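Local coordinates for protein flap endonuclease 1 (Methanocaldococcus jannaschii, PDB 1A76) that cuts 5'-flap structures and trims 5' ends as a magnesium-dependent endo- and exonuclease in DNA replication and repair, at residues D7-N12 against Q172-L177; I14-L19 against R186-T191; I198-V203 against D212-I217. All blocks are in the same frame, centred on the assembly; numbering follows the deposited sequence.

Contact 1: residues D7-N12 against Q172-L177; sequences DFIPKN and QDYDAL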
loop_
_atom_site.group_PDB
_atom_site.type_symbol
_atom_site.label_atom_id
_atom_site.label_comp_id
_atom_site.label_asym_id
_atom_site.label_seq_id
_atom_site.Cartn_x
_atom_site.Cartn_y
_atom_site.Cartn_z
ATOM N N ASP A 7 14.431 -4.560 11.930
ATOM C CA ASP A 7 15.425 -5.115 12.840
ATOM C C ASP A 7 14.927 -5.380 14.260
ATOM O O ASP A 7 15.617 -6.017 15.047
ATOM C CB ASP A 7 16.624 -4.155 12.899
ATOM C CG ASP A 7 17.799 -4.718 13.679
ATOM O OD1 ASP A 7 17.834 -4.549 14.919
ATOM O OD2 ASP A 7 18.692 -5.326 13.048
ATOM N N PHE A 8 13.727 -4.919 14.585
ATOM C CA PHE A 8 13.231 -5.076 15.943
ATOM C C PHE A 8 12.057 -5.993 16.206
ATOM O O PHE A 8 11.719 -6.236 17.356
ATOM C CB PHE A 8 12.939 -3.695 16.507
ATOM C CG PHE A 8 14.058 -2.730 16.294
ATOM C CD1 PHE A 8 15.186 -2.774 17.110
ATOM C CD2 PHE A 8 14.015 -1.814 15.247
ATOM C CE1 PHE A 8 16.262 -1.921 16.886
ATOM C CE2 PHE A 8 15.084 -0.957 15.016
ATOM C CZ PHE A 8 16.213 -1.013 15.840
ATOM N N ILE A 9 11.435 -6.520 15.168
ATOM C CA ILE A 9 10.309 -7.405 15.401
ATOM C C ILE A 9 10.525 -8.780 14.799
ATOM O O ILE A 9 11.259 -8.932 13.821
ATOM C CB ILE A 9 9.006 -6.799 14.838
ATOM C CG1 ILE A 9 9.110 -6.646 13.322
ATOM C CG2 ILE A 9 8.759 -5.431 15.467
ATOM C CD1 ILE A 9 7.901 -5.992 12.700
ATOM N N PRO A 10 9.921 -9.814 15.409
ATOM C CA PRO A 10 10.077 -11.169 14.868
ATOM C C PRO A 10 9.414 -11.293 13.500
ATOM O O PRO A 10 8.381 -10.685 13.239
ATOM C CB PRO A 10 9.420 -12.070 15.921
ATOM C CG PRO A 10 8.502 -11.167 16.700
ATOM C CD PRO A 10 9.120 -9.788 16.653
ATOM N N LYS A 11 10.042 -12.053 12.611
ATOM C CA LYS A 11 9.501 -12.273 11.279
ATOM C C LYS A 11 10.159 -13.518 10.735
ATOM O O LYS A 11 11.191 -13.944 11.244
ATOM C CB LYS A 11 9.788 -11.082 10.368
ATOM C CG LYS A 11 11.237 -10.939 9.977
ATOM C CD LYS A 11 11.859 -9.731 10.649
ATOM C CE LYS A 11 11.819 -8.527 9.739
ATOM N NZ LYS A 11 10.412 -8.106 9.530
ATOM N N ASN A 12 9.562 -14.119 9.714
ATOM C CA ASN A 12 10.140 -15.326 9.146
ATOM C C ASN A 12 10.020 -15.389 7.634
ATOM O O ASN A 12 9.030 -14.946 7.046
ATOM C CB ASN A 12 9.476 -16.564 9.758
ATOM C CG ASN A 12 9.665 -16.646 11.270
ATOM O OD1 ASN A 12 10.728 -17.038 11.753
ATOM N ND2 ASN A 12 8.634 -16.271 12.019
ATOM N N GLN A 172 5.269 -3.769 1.356
ATOM C CA GLN A 172 6.689 -3.721 1.698
ATOM C C GLN A 172 6.867 -3.041 3.054
ATOM O O GLN A 172 7.940 -3.108 3.670
ATOM C CB GLN A 172 7.467 -2.952 0.632
ATOM C CG GLN A 172 7.581 -3.693 -0.683
ATOM C CD GLN A 172 8.251 -5.033 -0.516
ATOM O OE1 GLN A 172 9.448 -5.107 -0.248
ATOM N NE2 GLN A 172 7.485 -6.098 -0.657
ATOM N N ASP A 173 5.799 -2.390 3.508
ATOM C CA ASP A 173 5.791 -1.675 4.780
ATOM C C ASP A 173 5.240 -2.549 5.907
ATOM O O ASP A 173 4.491 -3.501 5.673
ATOM C CB ASP A 173 4.934 -0.411 4.667
ATOM C CG ASP A 173 5.598 0.676 3.846
ATOM O OD1 ASP A 173 6.771 0.510 3.452
ATOM O OD2 ASP A 173 4.942 1.704 3.597
ATOM N N TYR A 174 5.608 -2.205 7.135
ATOM C CA TYR A 174 5.162 -2.948 8.308
ATOM C C TYR A 174 3.923 -2.301 8.943
ATOM O O TYR A 174 3.264 -2.896 9.787
ATOM C CB TYR A 174 6.296 -3.017 9.342
ATOM C CG TYR A 174 7.475 -3.868 8.926
ATOM C CD1 TYR A 174 7.446 -5.254 9.072
ATOM C CD2 TYR A 174 8.627 -3.288 8.387
ATOM C CE1 TYR A 174 8.538 -6.040 8.686
ATOM C CE2 TYR A 174 9.720 -4.075 8.001
ATOM C CZ TYR A 174 9.666 -5.439 8.154
ATOM O OH TYR A 174 10.741 -6.216 7.778
ATOM N N ASP A 175 3.611 -1.088 8.507
ATOM C CA ASP A 175 2.483 -0.313 9.011
ATOM C C ASP A 175 1.122 -1.008 9.147
ATOM O O ASP A 175 0.331 -0.638 10.006
ATOM C CB ASP A 175 2.327 0.944 8.157
ATOM C CG ASP A 175 3.597 1.772 8.108
ATOM O OD1 ASP A 175 4.599 1.277 7.551
ATOM O OD2 ASP A 175 3.595 2.912 8.625
ATOM N N ALA A 176 0.836 -1.999 8.310
ATOM C CA ALA A 176 -0.441 -2.709 8.400
ATOM C C ALA A 176 -0.631 -3.333 9.786
ATOM O O ALA A 176 -1.755 -3.537 10.245
ATOM C CB ALA A 176 -0.505 -3.799 7.335
ATOM N N LEU A 177 0.478 -3.654 10.437
ATOM C CA LEU A 177 0.454 -4.256 11.759
ATOM C C LEU A 177 -0.192 -3.285 12.749
ATOM O O LEU A 177 -0.927 -3.693 13.647
ATOM C CB LEU A 177 1.887 -4.582 12.207
ATOM C CG LEU A 177 2.628 -5.654 11.390
ATOM C CD1 LEU A 177 4.074 -5.749 11.847
ATOM C CD2 LEU A 177 1.927 -7.016 11.552
#
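K11 and Y174 meet through a single polar bond, the ammonium group of K11 lying at the edge of the Y174 ring, near its plane, while the two side chains cross at about a right angle. NZ of K11 donates to OH of Y174 over 2.6 Å. The lysine does not reach out straight: its CG sits between the backbone N and the carbonyl carbon (chi1 71°), and bends at the three torsions beyond fold the chain back so that NZ arrives beside the hydroxyl. E196 on strand 196-199 completes the arrangement, its OE2 taking a salt bridge from K11 and a hydrogen bond with the Y174 hydroxyl. The phenol oxygen is thus held on two counts, and the lysine's charge is probably balanced in part by the glutamate, which also pairs with R186.

I9 supplies the apolar half. Its CD1 is anti to CA (chi2 -177°), carrying the terminal methyl outward to do all the touching. CD1 of I9 lies 3.7 Å from CD1 of Y174, approaching the ring obliquely. The same I9 methyl stands 3.9 Å from CD1 of L177, the two side chains meeting tip to tip. One turn of backbone, closed by a 3.0 Å bond from N of L177 to O of Y174, sets both partners for I9. A leucine in place of Y174 would probably leave K11 NZ and E196 OE2 without the hydroxyl that each bonds and open a gap beside the I9 methyl.

Y174 lies between D173 and D175, both predicted ligands of the second magnesium, and its side chain is about 9 Å from a bound manganese ion. The N-terminal loop thus packs against a loop next to the metal site, bridging the N- and I-domain regions, consistent with the two-metal centre of the PIN-like FEN1 fold.

Contact 2: residues I14-L19 against R186-T191; sequences ISFEDL and RNLTTT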
loop_
_atom_site.group_PDB
_atom_site.type_symbol
_atom_site.label_atom_id
_atom_site.label_comp_id
_atom_site.label_asym_id
_atom_site.label_seq_id
_atom_site.Cartn_x
_atom_site.Cartn_y
_atom_site.Cartn_z
ATOM N N ILE A 14 9.223 -17.057 4.260
ATOM C CA ILE A 14 8.241 -18.068 3.899
ATOM C C ILE A 14 8.415 -18.379 2.413
ATOM O O ILE A 14 8.669 -17.481 1.615
ATOM C CB ILE A 14 6.774 -17.591 4.182
ATOM C CG1 ILE A 14 5.806 -18.762 3.988
ATOM C CG2 ILE A 14 6.398 -16.414 3.268
ATOM C CD1 ILE A 14 4.410 -18.548 4.575
ATOM N N SER A 15 8.304 -19.647 2.028
ATOM C CA SER A 15 8.455 -19.964 0.614
ATOM C C SER A 15 7.172 -19.635 -0.158
ATOM O O SER A 15 6.099 -19.515 0.429
ATOM C CB SER A 15 8.790 -21.439 0.431
ATOM O OG SER A 15 7.716 -22.242 0.885
ATOM N N PHE A 16 7.291 -19.474 -1.471
ATOM C CA PHE A 16 6.127 -19.195 -2.305
ATOM C C PHE A 16 5.166 -20.378 -2.209
ATOM O O PHE A 16 3.948 -20.219 -2.291
ATOM C CB PHE A 16 6.566 -18.992 -3.760
ATOM C CG PHE A 16 5.669 -18.090 -4.558
ATOM C CD1 PHE A 16 5.005 -17.029 -3.959
ATOM C CD2 PHE A 16 5.494 -18.306 -5.920
ATOM C CE1 PHE A 16 4.180 -16.193 -4.708
ATOM C CE2 PHE A 16 4.673 -17.481 -6.681
ATOM C CZ PHE A 16 4.013 -16.421 -6.075
ATOM N N GLU A 17 5.718 -21.570 -2.016
ATOM C CA GLU A 17 4.899 -22.774 -1.917
ATOM C C GLU A 17 3.962 -22.764 -0.713
ATOM O O GLU A 17 2.792 -23.124 -0.827
ATOM C CB GLU A 17 5.791 -24.019 -1.840
ATOM C CG GLU A 17 5.020 -25.328 -1.690
ATOM C CD GLU A 17 5.118 -25.918 -0.294
ATOM O OE1 GLU A 17 6.168 -26.517 0.030
ATOM O OE2 GLU A 17 4.142 -25.784 0.481
ATOM N N ASP A 18 4.480 -22.358 0.441
ATOM C CA ASP A 18 3.670 -22.337 1.649
ATOM C C ASP A 18 2.662 -21.189 1.640
ATOM O O ASP A 18 1.888 -21.022 2.572
ATOM C CB ASP A 18 4.568 -22.257 2.891
ATOM C CG ASP A 18 5.328 -23.559 3.151
ATOM O OD1 ASP A 18 5.017 -24.578 2.501
ATOM O OD2 ASP A 18 6.240 -23.565 4.002
ATOM N N LEU A 19 2.680 -20.405 0.572
ATOM C CA LEU A 19 1.763 -19.281 0.411
ATOM C C LEU A 19 0.642 -19.721 -0.544
ATOM O O LEU A 19 -0.339 -19.001 -0.761
ATOM C CB LEU A 19 2.528 -18.103 -0.190
ATOM C CG LEU A 19 2.709 -16.765 0.526
ATOM C CD1 LEU A 19 2.419 -16.892 1.995
ATOM C CD2 LEU A 19 4.128 -16.252 0.263
ATOM N N ARG A 186 5.766 -9.541 3.049
ATOM C CA ARG A 186 6.597 -8.648 2.253
ATOM C C ARG A 186 7.374 -9.421 1.193
ATOM O O ARG A 186 7.434 -10.656 1.232
ATOM C CB ARG A 186 7.571 -7.903 3.156
ATOM C CG ARG A 186 6.911 -7.222 4.359
ATOM C CD ARG A 186 7.827 -6.132 4.882
ATOM N NE ARG A 186 9.184 -6.649 4.914
ATOM C CZ ARG A 186 10.228 -6.128 4.284
ATOM N NH1 ARG A 186 10.108 -5.040 3.547
ATOM N NH2 ARG A 186 11.398 -6.738 4.375
ATOM N N ASN A 187 7.941 -8.674 0.245
ATOM C CA ASN A 187 8.729 -9.214 -0.866
ATOM C C ASN A 187 8.029 -10.102 -1.874
ATOM O O ASN A 187 8.592 -11.107 -2.321
ATOM C CB ASN A 187 9.962 -9.938 -0.341
ATOM C CG ASN A 187 10.812 -9.042 0.510
ATOM O OD1 ASN A 187 10.898 -7.846 0.253
ATOM N ND2 ASN A 187 11.430 -9.602 1.536
ATOM N N LEU A 188 6.801 -9.737 -2.228
ATOM C CA LEU A 188 6.066 -10.462 -3.256
ATOM C C LEU A 188 6.033 -9.512 -4.457
ATOM O O LEU A 188 6.183 -9.946 -5.597
ATOM C CB LEU A 188 4.635 -10.808 -2.805
ATOM C CG LEU A 188 4.459 -11.983 -1.836
ATOM C CD1 LEU A 188 2.971 -12.225 -1.571
ATOM C CD2 LEU A 188 5.098 -13.256 -2.416
ATOM N N THR A 189 5.871 -8.212 -4.191
ATOM C CA THR A 189 5.833 -7.203 -5.259
ATOM C C THR A 189 7.233 -6.894 -5.807
ATOM O O THR A 189 7.385 -6.288 -6.872
ATOM C CB THR A 189 5.170 -5.887 -4.781
ATOM O OG1 THR A 189 5.802 -5.419 -3.585
ATOM C CG2 THR A 189 3.694 -6.109 -4.518
ATOM N N THR A 190 8.240 -7.311 -5.051
ATOM C CA THR A 190 9.649 -7.174 -5.408
ATOM C C THR A 190 10.233 -8.429 -4.784
ATOM O O THR A 190 10.063 -8.669 -3.588
ATOM C CB THR A 190 10.333 -5.961 -4.763
ATOM O OG1 THR A 190 9.564 -5.493 -3.646
ATOM C CG2 THR A 190 10.496 -4.868 -5.779
ATOM N N THR A 191 10.926 -9.221 -5.586
ATOM C CA THR A 191 11.452 -10.476 -5.104
ATOM C C THR A 191 12.959 -10.567 -4.888
ATOM O O THR A 191 13.519 -11.672 -4.875
ATOM C CB THR A 191 11.011 -11.576 -6.056
ATOM O OG1 THR A 191 11.548 -11.309 -7.349
ATOM C CG2 THR A 191 9.492 -11.600 -6.166
#
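L188 projects from its loop toward the turn formed by residues 14-19 and touches two side chains there, F16 and L19, without any polar bond between the segments. Its route can be followed atom by atom. CB takes no direct part. CG of L188 stands anti to the carbonyl carbon, beside the backbone N (chi1 -77°), yet is still 5.1 Å from CE1 of F16. At the branch the two methyls part company. CD1 of L188 is the more distant, 4.6 Å from CD2 of L19, whereas the other methyl does the touching. CD2 of L188 comes within 3.8 Å of CE1 of F16 and 4.1 Å of CD1 on the same ring, meeting that side of the phenyl obliquely. CD2 of L188 also lies 4.1 Å from CD2 of L19, so that one methyl serves both residues of the turn.

The turn itself presents these partners. OG of S15 accepts from N of D18 at 3.3 Å, an ST motif, and N of L19 bonds O of F16 at 3.1 Å, bringing F16 and L19 round to the same methyl. With CG anti to the backbone N (chi1 -152°), F16 swings its ring toward L188.

Beyond this junction, F16 stacks on H67 and touches L68, both of helix 56-70, while T189 and T190 pack on helix 28-38. I14 pairs by backbone with P195, and R186 with E196, so the two segments leave neighbouring parts of the mixed sheet: one follows edge strand 12-13, the other follows strand 183-186, with strand 196-199 lying between those two strands.

Contact 3: residues I198-V203 against D212-I217; sequences IELNEV and DDLIDI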
loop_
_atom_site.group_PDB
_atom_site.type_symbol
_atom_site.label_atom_id
_atom_site.label_comp_id
_atom_site.label_asym_id
_atom_site.label_seq_id
_atom_site.Cartn_x
_atom_site.Cartn_y
_atom_site.Cartn_z
ATOM N N ILE A 198 5.107 -11.669 8.668
ATOM C CA ILE A 198 5.117 -11.068 9.997
ATOM C C ILE A 198 3.742 -11.355 10.591
ATOM O O ILE A 198 2.720 -10.955 10.026
ATOM C CB ILE A 198 5.324 -9.523 9.969
ATOM C CG1 ILE A 198 6.663 -9.163 9.318
ATOM C CG2 ILE A 198 5.314 -8.976 11.408
ATOM C CD1 ILE A 198 6.548 -8.621 7.909
ATOM N N GLU A 199 3.714 -12.079 11.706
ATOM C CA GLU A 199 2.456 -12.389 12.387
ATOM C C GLU A 199 2.357 -11.486 13.601
ATOM O O GLU A 199 3.182 -11.583 14.505
ATOM C CB GLU A 199 2.415 -13.857 12.846
ATOM C CG GLU A 199 0.995 -14.396 13.004
ATOM C CD GLU A 199 0.899 -15.615 13.913
ATOM O OE1 GLU A 199 1.877 -16.390 13.979
ATOM O OE2 GLU A 199 -0.161 -15.799 14.558
ATOM N N LEU A 200 1.347 -10.621 13.621
ATOM C CA LEU A 200 1.148 -9.670 14.724
ATOM C C LEU A 200 1.134 -10.332 16.108
ATOM O O LEU A 200 1.774 -9.847 17.040
ATOM C CB LEU A 200 -0.143 -8.874 14.508
ATOM C CG LEU A 200 -0.490 -7.730 15.488
ATOM C CD1 LEU A 200 0.586 -6.629 15.454
ATOM C CD2 LEU A 200 -1.854 -7.136 15.125
ATOM N N ASN A 201 0.409 -11.440 16.238
ATOM C CA ASN A 201 0.349 -12.148 17.508
ATOM C C ASN A 201 1.748 -12.530 17.966
ATOM O O ASN A 201 2.066 -12.416 19.142
ATOM C CB ASN A 201 -0.506 -13.411 17.398
ATOM C CG ASN A 201 -0.894 -13.961 18.757
ATOM O OD1 ASN A 201 -1.558 -13.285 19.541
ATOM N ND2 ASN A 201 -0.475 -15.186 19.045
ATOM N N GLU A 202 2.577 -12.991 17.037
ATOM C CA GLU A 202 3.939 -13.371 17.385
ATOM C C GLU A 202 4.758 -12.164 17.848
ATOM O O GLU A 202 5.510 -12.260 18.823
ATOM C CB GLU A 202 4.630 -14.034 16.195
ATOM C CG GLU A 202 6.141 -13.850 16.182
ATOM C CD GLU A 202 6.834 -14.834 15.261
ATOM O OE1 GLU A 202 6.586 -14.777 14.040
ATOM O OE2 GLU A 202 7.622 -15.666 15.757
ATOM N N VAL A 203 4.621 -11.040 17.140
ATOM C CA VAL A 203 5.337 -9.818 17.485
ATOM C C VAL A 203 5.010 -9.420 18.926
ATOM O O VAL A 203 5.898 -9.206 19.746
ATOM C CB VAL A 203 4.940 -8.622 16.556
ATOM C CG1 VAL A 203 5.626 -7.345 17.038
ATOM C CG2 VAL A 203 5.349 -8.901 15.118
ATOM N N ASP A 212 -1.636 -1.574 21.239
ATOM C CA ASP A 212 -1.606 -0.168 21.647
ATOM C C ASP A 212 -0.162 0.264 21.959
ATOM O O ASP A 212 0.238 1.373 21.598
ATOM C CB ASP A 212 -2.516 0.067 22.864
ATOM C CG ASP A 212 -4.002 0.171 22.488
ATOM O OD1 ASP A 212 -4.341 0.570 21.348
ATOM O OD2 ASP A 212 -4.842 -0.152 23.356
ATOM N N ASP A 213 0.609 -0.612 22.613
ATOM C CA ASP A 213 2.028 -0.353 22.942
ATOM C C ASP A 213 2.871 -0.225 21.649
ATOM O O ASP A 213 3.754 0.632 21.543
ATOM C CB ASP A 213 2.629 -1.514 23.738
ATOM C CG ASP A 213 2.159 -1.567 25.185
ATOM O OD1 ASP A 213 1.692 -0.546 25.735
ATOM O OD2 ASP A 213 2.272 -2.656 25.766
ATOM N N LEU A 214 2.628 -1.121 20.695
ATOM C CA LEU A 214 3.347 -1.102 19.412
ATOM C C LEU A 214 3.112 0.225 18.681
ATOM O O LEU A 214 4.038 0.809 18.097
ATOM C CB LEU A 214 2.896 -2.284 18.528
ATOM C CG LEU A 214 3.642 -2.516 17.201
ATOM C CD1 LEU A 214 5.135 -2.710 17.469
ATOM C CD2 LEU A 214 3.068 -3.748 16.491
ATOM N N ILE A 215 1.869 0.698 18.728
ATOM C CA ILE A 215 1.486 1.964 18.106
ATOM C C ILE A 215 2.256 3.118 18.786
ATOM O O ILE A 215 2.681 4.069 18.135
ATOM C CB ILE A 215 -0.053 2.187 18.248
ATOM C CG1 ILE A 215 -0.801 1.228 17.323
ATOM C CG2 ILE A 215 -0.444 3.628 17.879
ATOM C CD1 ILE A 215 -2.285 1.093 17.638
ATOM N N ASP A 216 2.445 3.022 20.099
ATOM C CA ASP A 216 3.175 4.055 20.822
ATOM C C ASP A 216 4.630 4.068 20.331
ATOM O O ASP A 216 5.184 5.128 20.044
ATOM C CB ASP A 216 3.109 3.792 22.332
ATOM C CG ASP A 216 1.796 4.268 22.960
ATOM O OD1 ASP A 216 0.987 4.923 22.271
ATOM O OD2 ASP A 216 1.572 3.980 24.156
ATOM N N ILE A 217 5.238 2.884 20.217
ATOM C CA ILE A 217 6.612 2.763 19.732
ATOM C C ILE A 217 6.665 3.422 18.349
ATOM O O ILE A 217 7.574 4.198 18.055
ATOM C CB ILE A 217 7.050 1.273 19.602
ATOM C CG1 ILE A 217 7.213 0.650 20.987
ATOM C CG2 ILE A 217 8.377 1.179 18.847
ATOM C CD1 ILE A 217 7.218 -0.867 20.974
#
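L214 sends one methyl, CD2, toward helix 200-207, and that methyl carries the whole contact. CD2 of L214 lies 3.9 Å from CD1 of L200, the two leucines crossing obliquely, and more loosely, 4.4 Å, from CG1 of V203. Both leucines hold CG anti to the backbone N (chi1 -175° in L200, -174° in L214), which sends each branch off its helix toward the other.

Regular helix bonds fix the spacing of these groups. N of V203 donates to O of E199, the N-cap residue, over 3.1 Å, which puts L200 and V203 in the first turn. Around L214, helix 211-221 is kept regular by N of D216 bonding O of D212 at 3.1 Å and N of I217 bonding O of D213. Farther out, F5 touches L214 and I9 touches V203, so the N-terminal segment adjoins both helices. The other faces of helix 211-221 engage the following helices: I217 meets F235, Y239 and V242, I215 meets F265, and D216 makes a salt bridge to K248 and a hydrogen bond with the Y258 hydroxyl.

Strand 196-199 runs straight into helix 200-207, which packs on helix 211-221 within the I-region of this XPG/RAD2 nuclease. Helix 211-221 leads to D224, a ligand of the second magnesium, and on into what is probably the helix-3-turn-helix module characteristic of FEN1 nucleases.

Overall arrangement
The three contacts illustrate how a fold around a metal site is tied together by both distant and near segments. Contacts 1 and 2 interleave along the chain, each joining the N-domain region to the I-domain region across some 160 residues; contact 3 comes after both and is local to the I-domain. Contact 1 lies between the others: its centre is about 14 Å from that of contact 2 and about 9 Å from that of contact 3, whereas the latter two are about 22 Å apart. Strands 12-13, 196-199 and 183-186, adjacent in the mixed sheet, link them all. The arrangement ties the loop at 172-177, which holds two predicted metal ligands, to the sheet edge and to the neighbouring helices.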